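Local atomic coordinates of 4-carboxymuconolactone decarboxylase (Sinorhizobium meliloti, PDB entry 4G9Q), a protein that belongs to the carboxymuconolactone decarboxylase family and probably has a peroxiredoxin-like activity. Residues A90-T94 with A128-V133; H116-Y120 with Y187-W193; P200-L205 with K226-L232. One frame throughout, in Å; residues are numbered along the deposited sequence.

The three contacts join helices of one all-alpha chain that assembles as a trimer. Interaction 2 is buried and the other two only partly so. Interactions 1 and 3 each lie within one of the two carboxymuconolactone decarboxylase family regions, on opposite sides of the chain's centre, whereas interaction 2 joins the two regions. Their chemistry differs accordingly: small apolar groups and one hydroxyl bond in interaction 1, an aromatic cluster in interaction 2, and arginine, amide and water contacts in interaction 3. Interactions 2 and 3 touch where Arg203 packs on His116 and Trp193; interaction 1 stays about 7 Å from interaction 2 at the nearest atoms, but both reach the second subunit.

Interaction 1: residues A90-T94 with A128-V133; sequences APALT and ATVGPV
Pro132, near the start of helix 130-139, packs against the opening turn of helix 93-102, so that the N-terminal parts of two helices of this all-alpha, carboxymuconolactone decarboxylase family chain pack together. The proline loses 82 Å² of surface to this contact, Leu93 55 Å² and Ala90 51 Å². The backbones come close here, CA of Thr94 lying 4.8 Å from CA of Pro132. The CB-CG side of the proline ring abuts a carbonyl: both atoms are 3.3 Å from O of Ala90, an oxygen that already accepts the backbone N-H of Leu93. Ala90 CB, in turn, reaches O of Ala128 at 3.5 Å. Leu93 has a chi1 of -116°, far from a staggered value, and this carries CD2 to CG2 of Thr129 at 3.7 Å while its CG meets CG2 of Val133 at 3.9 Å. Leu84 and Ile85 of helix 73-86 also pack on Leu93, and Val133 extends the contact to Val49 of the second subunit. One polar bond crosses the segments: Thr94 OG1 donates to O of Pro132 over 3.2 Å, approaching from the flank of the carbonyl (C=O...OG1 102°) and tilted 29° from its plane.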
loop_
_atom_site.group_PDB
_atom_site.type_symbol
_atom_site.label_atom_id
_atom_site.label_comp_id
_atom_site.label_asym_id
_atom_site.label_seq_id
_atom_site.Cartn_x
_atom_site.Cartn_y
_atom_site.Cartn_z
ATOM N N ALA A 90 4.063 -1.200 -11.167
ATOM C CA ALA A 90 3.879 -1.481 -12.595
ATOM C C ALA A 90 5.056 -1.134 -13.525
ATOM O O ALA A 90 5.275 -1.861 -14.485
ATOM C CB ALA A 90 2.581 -0.859 -13.113
ATOM N N PRO A 91 5.816 -0.046 -13.251
ATOM C CA PRO A 91 6.972 0.253 -14.119
ATOM C C PRO A 91 7.969 -0.899 -14.298
ATOM O O PRO A 91 8.522 -1.067 -15.395
ATOM C CB PRO A 91 7.647 1.423 -13.404
ATOM C CG PRO A 91 6.527 2.127 -12.741
ATOM C CD PRO A 91 5.562 1.059 -12.305
ATOM N N ALA A 92 8.185 -1.674 -13.236
ATOM C CA ALA A 92 9.081 -2.834 -13.259
ATOM C C ALA A 92 8.584 -3.942 -14.193
ATOM O O ALA A 92 9.337 -4.857 -14.540
ATOM C CB ALA A 92 9.260 -3.379 -11.842
ATOM N N LEU A 93 7.315 -3.846 -14.593
ATOM C CA LEU A 93 6.654 -4.875 -15.387
ATOM C C LEU A 93 7.184 -5.032 -16.801
ATOM O O LEU A 93 7.099 -6.115 -17.357
ATOM C CB LEU A 93 5.143 -4.625 -15.448
ATOM C CG LEU A 93 4.128 -5.590 -14.844
ATOM C CD1 LEU A 93 4.668 -6.501 -13.750
ATOM C CD2 LEU A 93 2.910 -4.801 -14.363
ATOM N N THR A 94 7.708 -3.965 -17.392
ATOM C CA THR A 94 8.272 -4.080 -18.736
ATOM C C THR A 94 9.370 -5.148 -18.726
ATOM O O THR A 94 9.364 -6.070 -19.551
ATOM C CB THR A 94 8.801 -2.730 -19.260
ATOM O OG1 THR A 94 7.759 -1.749 -19.174
ATOM C CG2 THR A 94 9.230 -2.849 -20.720
ATOM N N ALA A 128 -2.846 0.229 -14.369
ATOM C CA ALA A 128 -1.471 0.717 -14.361
ATOM C C ALA A 128 -0.521 -0.161 -15.177
ATOM O O ALA A 128 0.524 0.308 -15.632
ATOM C CB ALA A 128 -0.969 0.858 -12.927
ATOM N N THR A 129 -0.892 -1.427 -15.372
ATOM C CA THR A 129 -0.055 -2.379 -16.109
ATOM C C THR A 129 -0.073 -2.164 -17.623
ATOM O O THR A 129 0.811 -2.656 -18.331
ATOM C CB THR A 129 -0.471 -3.846 -15.841
ATOM O OG1 THR A 129 -1.676 -4.145 -16.560
ATOM C CG2 THR A 129 -0.683 -4.095 -14.347
ATOM N N VAL A 130 -1.083 -1.446 -18.116
ATOM C CA VAL A 130 -1.326 -1.356 -19.555
ATOM C C VAL A 130 -0.121 -0.812 -20.327
ATOM O O VAL A 130 0.335 -1.442 -21.276
ATOM C CB VAL A 130 -2.634 -0.580 -19.882
ATOM C CG1 VAL A 130 -2.762 -0.333 -21.386
ATOM C CG2 VAL A 130 -3.849 -1.345 -19.358
ATOM N N GLY A 131 0.413 0.329 -19.902
ATOM C CA GLY A 131 1.600 0.911 -20.542
ATOM C C GLY A 131 2.822 0.002 -20.539
ATOM O O GLY A 131 3.354 -0.319 -21.610
ATOM N N PRO A 132 3.285 -0.412 -19.341
ATOM C CA PRO A 132 4.463 -1.278 -19.230
ATOM C C PRO A 132 4.333 -2.630 -19.948
ATOM O O PRO A 132 5.270 -3.049 -20.636
ATOM C CB PRO A 132 4.606 -1.479 -17.720
ATOM C CG PRO A 132 4.017 -0.243 -17.125
ATOM C CD PRO A 132 2.860 0.100 -18.023
ATOM N N VAL A 133 3.191 -3.299 -19.805
ATOM C CA VAL A 133 3.015 -4.616 -20.430
ATOM C C VAL A 133 2.826 -4.506 -21.951
ATOM O O VAL A 133 3.320 -5.354 -22.694
ATOM C CB VAL A 133 1.881 -5.447 -19.766
ATOM C CG1 VAL A 133 1.654 -6.764 -20.514
ATOM C CG2 VAL A 133 2.224 -5.735 -18.301
#

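Interaction 2: residues H116-Y120 with Y187-W193; sequences HLAYY and YLFRDLW
Leu192 and Trp193, which both pack on His116, follow a wider pi-type turn in helix 178-192, where N of Leu192 bonds to O of Tyr187 at 3.0 Å and N of Trp193 to O of Leu188. Two aromatic residues engage Trp193 in different ways. Its NE1 bonds to OH of Tyr120 over 2.9 Å, nearly straight at 160°, with the oxygen in the indole plane. His116 stands almost perpendicular to the indole, its plane at 87° and its centroid 5.0 Å from that of the six-membered ring, a T-shaped pair in which CE1 lies over the face, toward its rim. Thr207 binds NE2 of this histidine. Leu192 packs against His116 and both tyrosines. With CG anti to the backbone N (chi1 -175°), it brings CD2 to 3.4 Å from ND1 of His116 and 3.7 Å from CD2 of Tyr119. Leu188 divides its branches, CD2 against CD1 of Tyr119 at 3.6 Å and CD1 against OH of Tyr120 at 3.7 Å. Tyr119 continues outward, its hydroxyl bonded to Arg60 of the second subunit. The short helix axes run nearly antiparallel, 11.9 Å apart at closest: an antiparallel helix pair with an aromatic cluster, joining the protein's two carboxymuconolactone decarboxylase family regions.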
loop_
_atom_site.group_PDB
_atom_site.type_symbol
_atom_site.label_atom_id
_atom_site.label_comp_id
_atom_site.label_asym_id
_atom_site.label_seq_id
_atom_site.Cartn_x
_atom_site.Cartn_y
_atom_site.Cartn_z
ATOM N N HIS A 116 -7.616 -10.780 -13.815
ATOM C CA HIS A 116 -7.905 -11.371 -12.524
ATOM C C HIS A 116 -7.613 -10.392 -11.393
ATOM O O HIS A 116 -8.409 -10.248 -10.463
ATOM C CB HIS A 116 -7.097 -12.658 -12.321
ATOM C CG HIS A 116 -7.519 -13.435 -11.117
ATOM N ND1 HIS A 116 -8.682 -14.172 -11.082
ATOM C CD2 HIS A 116 -6.947 -13.571 -9.896
ATOM C CE1 HIS A 116 -8.812 -14.727 -9.890
ATOM N NE2 HIS A 116 -7.771 -14.381 -9.153
ATOM N N LEU A 117 -6.475 -9.711 -11.487
ATOM C CA LEU A 117 -6.073 -8.793 -10.430
ATOM C C LEU A 117 -6.799 -7.450 -10.453
ATOM O O LEU A 117 -6.739 -6.714 -9.472
ATOM C CB LEU A 117 -4.549 -8.633 -10.379
ATOM C CG LEU A 117 -3.824 -9.936 -10.004
ATOM C CD1 LEU A 117 -2.337 -9.679 -9.886
ATOM C CD2 LEU A 117 -4.377 -10.565 -8.721
ATOM N N ALA A 118 -7.506 -7.143 -11.545
ATOM C CA ALA A 118 -8.441 -6.007 -11.535
ATOM C C ALA A 118 -9.458 -6.211 -10.413
ATOM O O ALA A 118 -9.795 -5.275 -9.677
ATOM C CB ALA A 118 -9.146 -5.872 -12.876
ATOM N N TYR A 119 -9.916 -7.452 -10.266
ATOM C CA TYR A 119 -10.882 -7.793 -9.229
ATOM C C TYR A 119 -10.237 -7.964 -7.858
ATOM O O TYR A 119 -10.794 -7.524 -6.859
ATOM C CB TYR A 119 -11.641 -9.064 -9.601
ATOM C CG TYR A 119 -12.547 -8.886 -10.792
ATOM C CD1 TYR A 119 -13.867 -8.453 -10.631
ATOM C CD2 TYR A 119 -12.089 -9.153 -12.080
ATOM C CE1 TYR A 119 -14.712 -8.293 -11.738
ATOM C CE2 TYR A 119 -12.918 -8.990 -13.186
ATOM C CZ TYR A 119 -14.219 -8.561 -13.010
ATOM O OH TYR A 119 -15.029 -8.413 -14.107
ATOM N N TYR A 120 -9.067 -8.599 -7.809
ATOM C CA TYR A 120 -8.458 -8.945 -6.519
ATOM C C TYR A 120 -7.527 -7.895 -5.929
ATOM O O TYR A 120 -7.395 -7.807 -4.698
ATOM C CB TYR A 120 -7.823 -10.345 -6.552
ATOM C CG TYR A 120 -8.864 -11.410 -6.324
ATOM C CD1 TYR A 120 -9.195 -11.815 -5.032
ATOM C CD2 TYR A 120 -9.565 -11.975 -7.393
ATOM C CE1 TYR A 120 -10.171 -12.769 -4.806
ATOM C CE2 TYR A 120 -10.545 -12.942 -7.175
ATOM C CZ TYR A 120 -10.842 -13.333 -5.882
ATOM O OH TYR A 120 -11.808 -14.279 -5.644
ATOM N N TYR A 187 -19.927 -12.365 -10.715
ATOM C CA TYR A 187 -18.716 -11.900 -11.402
ATOM C C TYR A 187 -17.508 -12.776 -11.113
ATOM O O TYR A 187 -16.676 -12.997 -11.995
ATOM C CB TYR A 187 -18.368 -10.460 -11.013
ATOM C CG TYR A 187 -19.277 -9.372 -11.550
ATOM C CD1 TYR A 187 -20.343 -9.655 -12.410
ATOM C CD2 TYR A 187 -19.040 -8.036 -11.215
ATOM C CE1 TYR A 187 -21.151 -8.635 -12.905
ATOM C CE2 TYR A 187 -19.842 -7.017 -11.702
ATOM C CZ TYR A 187 -20.896 -7.321 -12.543
ATOM O OH TYR A 187 -21.686 -6.300 -13.025
ATOM N N LEU A 188 -17.387 -13.256 -9.877
ATOM C CA LEU A 188 -16.187 -14.003 -9.501
ATOM C C LEU A 188 -16.347 -15.510 -9.626
ATOM O O LEU A 188 -15.722 -16.136 -10.483
ATOM C CB LEU A 188 -15.699 -13.636 -8.096
ATOM C CG LEU A 188 -15.388 -12.175 -7.772
ATOM C CD1 LEU A 188 -14.661 -12.117 -6.438
ATOM C CD2 LEU A 188 -14.559 -11.506 -8.847
ATOM N N PHE A 189 -17.179 -16.096 -8.772
ATOM C CA PHE A 189 -17.209 -17.551 -8.692
ATOM C C PHE A 189 -17.941 -18.251 -9.836
ATOM O O PHE A 189 -17.610 -19.385 -10.164
ATOM C CB PHE A 189 -17.648 -18.013 -7.299
ATOM C CG PHE A 189 -16.622 -17.719 -6.250
ATOM C CD1 PHE A 189 -15.502 -18.534 -6.115
ATOM C CD2 PHE A 189 -16.734 -16.592 -5.448
ATOM C CE1 PHE A 189 -14.522 -18.248 -5.170
ATOM C CE2 PHE A 189 -15.766 -16.301 -4.493
ATOM C CZ PHE A 189 -14.661 -17.131 -4.353
ATOM N N ARG A 190 -18.884 -17.559 -10.469
ATOM C CA ARG A 190 -19.583 -18.116 -11.631
ATOM C C ARG A 190 -19.096 -17.556 -12.969
ATOM O O ARG A 190 -19.706 -17.815 -14.016
ATOM C CB ARG A 190 -21.102 -17.963 -11.481
ATOM C CG ARG A 190 -21.690 -18.890 -10.432
ATOM C CD ARG A 190 -23.212 -18.889 -10.451
ATOM N NE ARG A 190 -23.730 -20.256 -10.402
ATOM C CZ ARG A 190 -24.072 -20.971 -11.470
ATOM N NH1 ARG A 190 -23.976 -20.453 -12.690
ATOM N NH2 ARG A 190 -24.522 -22.208 -11.321
ATOM N N ASP A 191 -17.997 -16.801 -12.938
ATOM C CA ASP A 191 -17.379 -16.292 -14.168
ATOM C C ASP A 191 -15.856 -16.269 -14.094
ATOM O O ASP A 191 -15.204 -17.144 -14.660
ATOM C CB ASP A 191 -17.932 -14.912 -14.571
ATOM C CG ASP A 191 -17.262 -14.357 -15.826
ATOM O OD1 ASP A 191 -16.751 -15.157 -16.639
ATOM O OD2 ASP A 191 -17.239 -13.117 -16.008
ATOM N N LEU A 192 -15.293 -15.278 -13.393
ATOM C CA LEU A 192 -13.839 -15.094 -13.338
ATOM C C LEU A 192 -13.071 -16.394 -13.057
ATOM O O LEU A 192 -12.121 -16.722 -13.776
ATOM C CB LEU A 192 -13.458 -13.999 -12.318
ATOM C CG LEU A 192 -11.976 -13.593 -12.223
ATOM C CD1 LEU A 192 -11.483 -12.932 -13.503
ATOM C CD2 LEU A 192 -11.757 -12.673 -11.023
ATOM N N TRP A 193 -13.503 -17.135 -12.037
ATOM C CA TRP A 193 -12.809 -18.349 -11.598
ATOM C C TRP A 193 -12.969 -19.519 -12.562
ATOM O O TRP A 193 -12.213 -20.487 -12.493
ATOM C CB TRP A 193 -13.230 -18.740 -10.174
ATOM C CG TRP A 193 -12.504 -17.915 -9.156
ATOM C CD1 TRP A 193 -12.966 -16.807 -8.514
ATOM C CD2 TRP A 193 -11.166 -18.119 -8.699
ATOM N NE1 TRP A 193 -11.997 -16.309 -7.669
ATOM C CE2 TRP A 193 -10.881 -17.095 -7.765
ATOM C CE3 TRP A 193 -10.182 -19.078 -8.973
ATOM C CZ2 TRP A 193 -9.646 -17.000 -7.109
ATOM C CZ3 TRP A 193 -8.951 -18.981 -8.320
ATOM C CH2 TRP A 193 -8.701 -17.947 -7.397
#

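Interaction 3: residues P200-L205 with K226-L232; sequences PRDRSL and KALDNGL
A single water molecule bridges Arg201 and Gly231, accepting from NE of Arg201 at 2.6 Å and donating to O of Gly231 at 2.7 Å. The guanidinium group that supplies this NE is held on further sides. Its NH1 forms a salt bridge with OD1 of Asp202, 2.9 Å away and in the guanidinium plane, approaching that oxygen nearly end-on; NH2 pairs with Asp75, and OD1 of Asp202 has Arg74 as a second partner. Together these partners would fix the rotation of the flat group. One of its faces is covered by Leu232, whose CD1 comes within 3.7 Å of NH2 of Arg201. A bend at chi2 (-142°) turns the arginine chain to this position. The carbonyl used by the water belongs to a Schellman motif that ends helix 220-229: Gly231 has a positive phi of 116°, its N bonds back to O of Leu228, and the N of Leu232 reaches O of Ala227 at 2.9 Å. This turn lays residues 230-232 along the first turn of helix 200-213. One turn on, Ser204 faces Ala227, and the packing is close, CB of Ser204 lying 3.5 Å from CA of Ala227. ND2 of Asn230 gives a weak hydrogen bond to OG of Ser204, 3.1 Å long but bent to 131°. Trp193 lies nearby, touching Ser204 and making a cation-pi contact with Lys226. Leu205, which also rests on Val79 and Val240, meets Leu232 through their CD1 atoms at 4.2 Å, the two side chains crossing at about a right angle.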
loop_
_atom_site.group_PDB
_atom_site.type_symbol
_atom_site.label_atom_id
_atom_site.label_comp_id
_atom_site.label_asym_id
_atom_site.label_seq_id
_atom_site.Cartn_x
_atom_site.Cartn_y
_atom_site.Cartn_z
ATOM N N PRO A 200 -6.857 -23.359 -13.112
ATOM C CA PRO A 200 -7.243 -23.086 -11.723
ATOM C C PRO A 200 -6.050 -22.989 -10.773
ATOM O O PRO A 200 -6.012 -22.082 -9.939
ATOM C CB PRO A 200 -8.132 -24.279 -11.377
ATOM C CG PRO A 200 -8.798 -24.581 -12.679
ATOM C CD PRO A 200 -7.709 -24.415 -13.699
ATOM N N ARG A 201 -5.082 -23.897 -10.915
ATOM C CA ARG A 201 -3.861 -23.862 -10.104
ATOM C C ARG A 201 -3.131 -22.525 -10.224
ATOM O O ARG A 201 -2.691 -21.953 -9.221
ATOM C CB ARG A 201 -2.923 -24.994 -10.516
ATOM C CG ARG A 201 -1.606 -25.005 -9.762
ATOM C CD ARG A 201 -0.495 -25.391 -10.709
ATOM N NE ARG A 201 0.807 -25.493 -10.057
ATOM C CZ ARG A 201 1.837 -24.683 -10.289
ATOM N NH1 ARG A 201 1.732 -23.681 -11.154
ATOM N NH2 ARG A 201 2.984 -24.887 -9.656
ATOM N N ASP A 202 -3.000 -22.043 -11.459
ATOM C CA ASP A 202 -2.291 -20.800 -11.741
ATOM C C ASP A 202 -3.079 -19.568 -11.304
ATOM O O ASP A 202 -2.491 -18.586 -10.854
ATOM C CB ASP A 202 -1.940 -20.711 -13.226
ATOM C CG ASP A 202 -0.977 -21.799 -13.661
ATOM O OD1 ASP A 202 -0.045 -22.110 -12.893
ATOM O OD2 ASP A 202 -1.144 -22.341 -14.773
ATOM N N ARG A 203 -4.403 -19.619 -11.440
ATOM C CA ARG A 203 -5.248 -18.521 -10.963
ATOM C C ARG A 203 -5.159 -18.404 -9.440
ATOM O O ARG A 203 -5.085 -17.303 -8.898
ATOM C CB ARG A 203 -6.699 -18.694 -11.420
ATOM C CG ARG A 203 -7.539 -17.429 -11.279
ATOM C CD ARG A 203 -8.962 -17.621 -11.806
ATOM N NE ARG A 203 -8.995 -17.876 -13.249
ATOM C CZ ARG A 203 -8.974 -16.929 -14.188
ATOM N NH1 ARG A 203 -8.908 -15.641 -13.859
ATOM N NH2 ARG A 203 -9.008 -17.277 -15.466
ATOM N N SER A 204 -5.144 -19.546 -8.760
ATOM C CA SER A 204 -4.958 -19.569 -7.312
ATOM C C SER A 204 -3.560 -19.081 -6.934
ATOM O O SER A 204 -3.402 -18.350 -5.953
ATOM C CB SER A 204 -5.209 -20.972 -6.762
ATOM O OG SER A 204 -6.599 -21.273 -6.784
ATOM N N LEU A 205 -2.557 -19.486 -7.716
ATOM C CA LEU A 205 -1.177 -19.038 -7.509
ATOM C C LEU A 205 -1.068 -17.509 -7.549
ATOM O O LEU A 205 -0.498 -16.900 -6.644
ATOM C CB LEU A 205 -0.234 -19.679 -8.538
ATOM C CG LEU A 205 1.246 -19.281 -8.476
ATOM C CD1 LEU A 205 1.849 -19.655 -7.124
ATOM C CD2 LEU A 205 2.029 -19.926 -9.610
ATOM N N LYS A 226 -7.653 -23.497 -1.610
ATOM C CA LYS A 226 -8.057 -23.632 -3.006
ATOM C C LYS A 226 -6.871 -23.970 -3.917
ATOM O O LYS A 226 -6.986 -24.827 -4.790
ATOM C CB LYS A 226 -8.782 -22.364 -3.469
ATOM C CG LYS A 226 -9.587 -22.526 -4.750
ATOM C CD LYS A 226 -10.441 -21.287 -5.017
ATOM C CE LYS A 226 -11.185 -21.378 -6.353
ATOM N NZ LYS A 226 -12.143 -22.527 -6.412
ATOM N N ALA A 227 -5.733 -23.313 -3.691
ATOM C CA ALA A 227 -4.509 -23.571 -4.451
ATOM C C ALA A 227 -4.026 -25.008 -4.273
ATOM O O ALA A 227 -3.646 -25.671 -5.239
ATOM C CB ALA A 227 -3.407 -22.591 -4.031
ATOM N N LEU A 228 -4.044 -25.478 -3.028
ATOM C CA LEU A 228 -3.623 -26.840 -2.718
ATOM C C LEU A 228 -4.600 -27.849 -3.322
ATOM O O LEU A 228 -4.167 -28.840 -3.910
ATOM C CB LEU A 228 -3.467 -27.032 -1.204
ATOM C CG LEU A 228 -2.366 -26.200 -0.523
ATOM C CD1 LEU A 228 -2.529 -26.233 0.986
ATOM C CD2 LEU A 228 -0.947 -26.644 -0.920
ATOM N N ASP A 229 -5.902 -27.569 -3.203
ATOM C CA ASP A 229 -6.949 -28.366 -3.872
ATOM C C ASP A 229 -6.719 -28.412 -5.384
ATOM O O ASP A 229 -6.932 -29.449 -6.018
ATOM C CB ASP A 229 -8.353 -27.798 -3.611
ATOM C CG ASP A 229 -8.821 -27.966 -2.171
ATOM O OD1 ASP A 229 -8.181 -28.694 -1.379
ATOM O OD2 ASP A 229 -9.852 -27.347 -1.827
ATOM N N ASN A 230 -6.283 -27.282 -5.947
ATOM C CA ASN A 230 -6.058 -27.155 -7.388
ATOM C C ASN A 230 -4.728 -27.735 -7.884
ATOM O O ASN A 230 -4.459 -27.749 -9.088
ATOM C CB ASN A 230 -6.218 -25.694 -7.836
ATOM C CG ASN A 230 -7.670 -25.226 -7.817
ATOM O OD1 ASN A 230 -8.598 -26.035 -7.745
ATOM N ND2 ASN A 230 -7.871 -23.909 -7.883
ATOM N N GLY A 231 -3.891 -28.204 -6.962
ATOM C CA GLY A 231 -2.678 -28.918 -7.350
ATOM C C GLY A 231 -1.339 -28.295 -6.995
ATOM O O GLY A 231 -0.295 -28.891 -7.263
ATOM N N LEU A 232 -1.347 -27.107 -6.396
ATOM C CA LEU A 232 -0.099 -26.504 -5.920
ATOM C C LEU A 232 0.397 -27.337 -4.742
ATOM O O LEU A 232 -0.394 -27.693 -3.875
ATOM C CB LEU A 232 -0.329 -25.054 -5.488
ATOM C CG LEU A 232 0.897 -24.190 -5.168
ATOM C CD1 LEU A 232 1.620 -23.765 -6.441
ATOM C CD2 LEU A 232 0.486 -22.973 -4.353
HETATM O O HOH W 1 1.489 -27.770 -8.912
#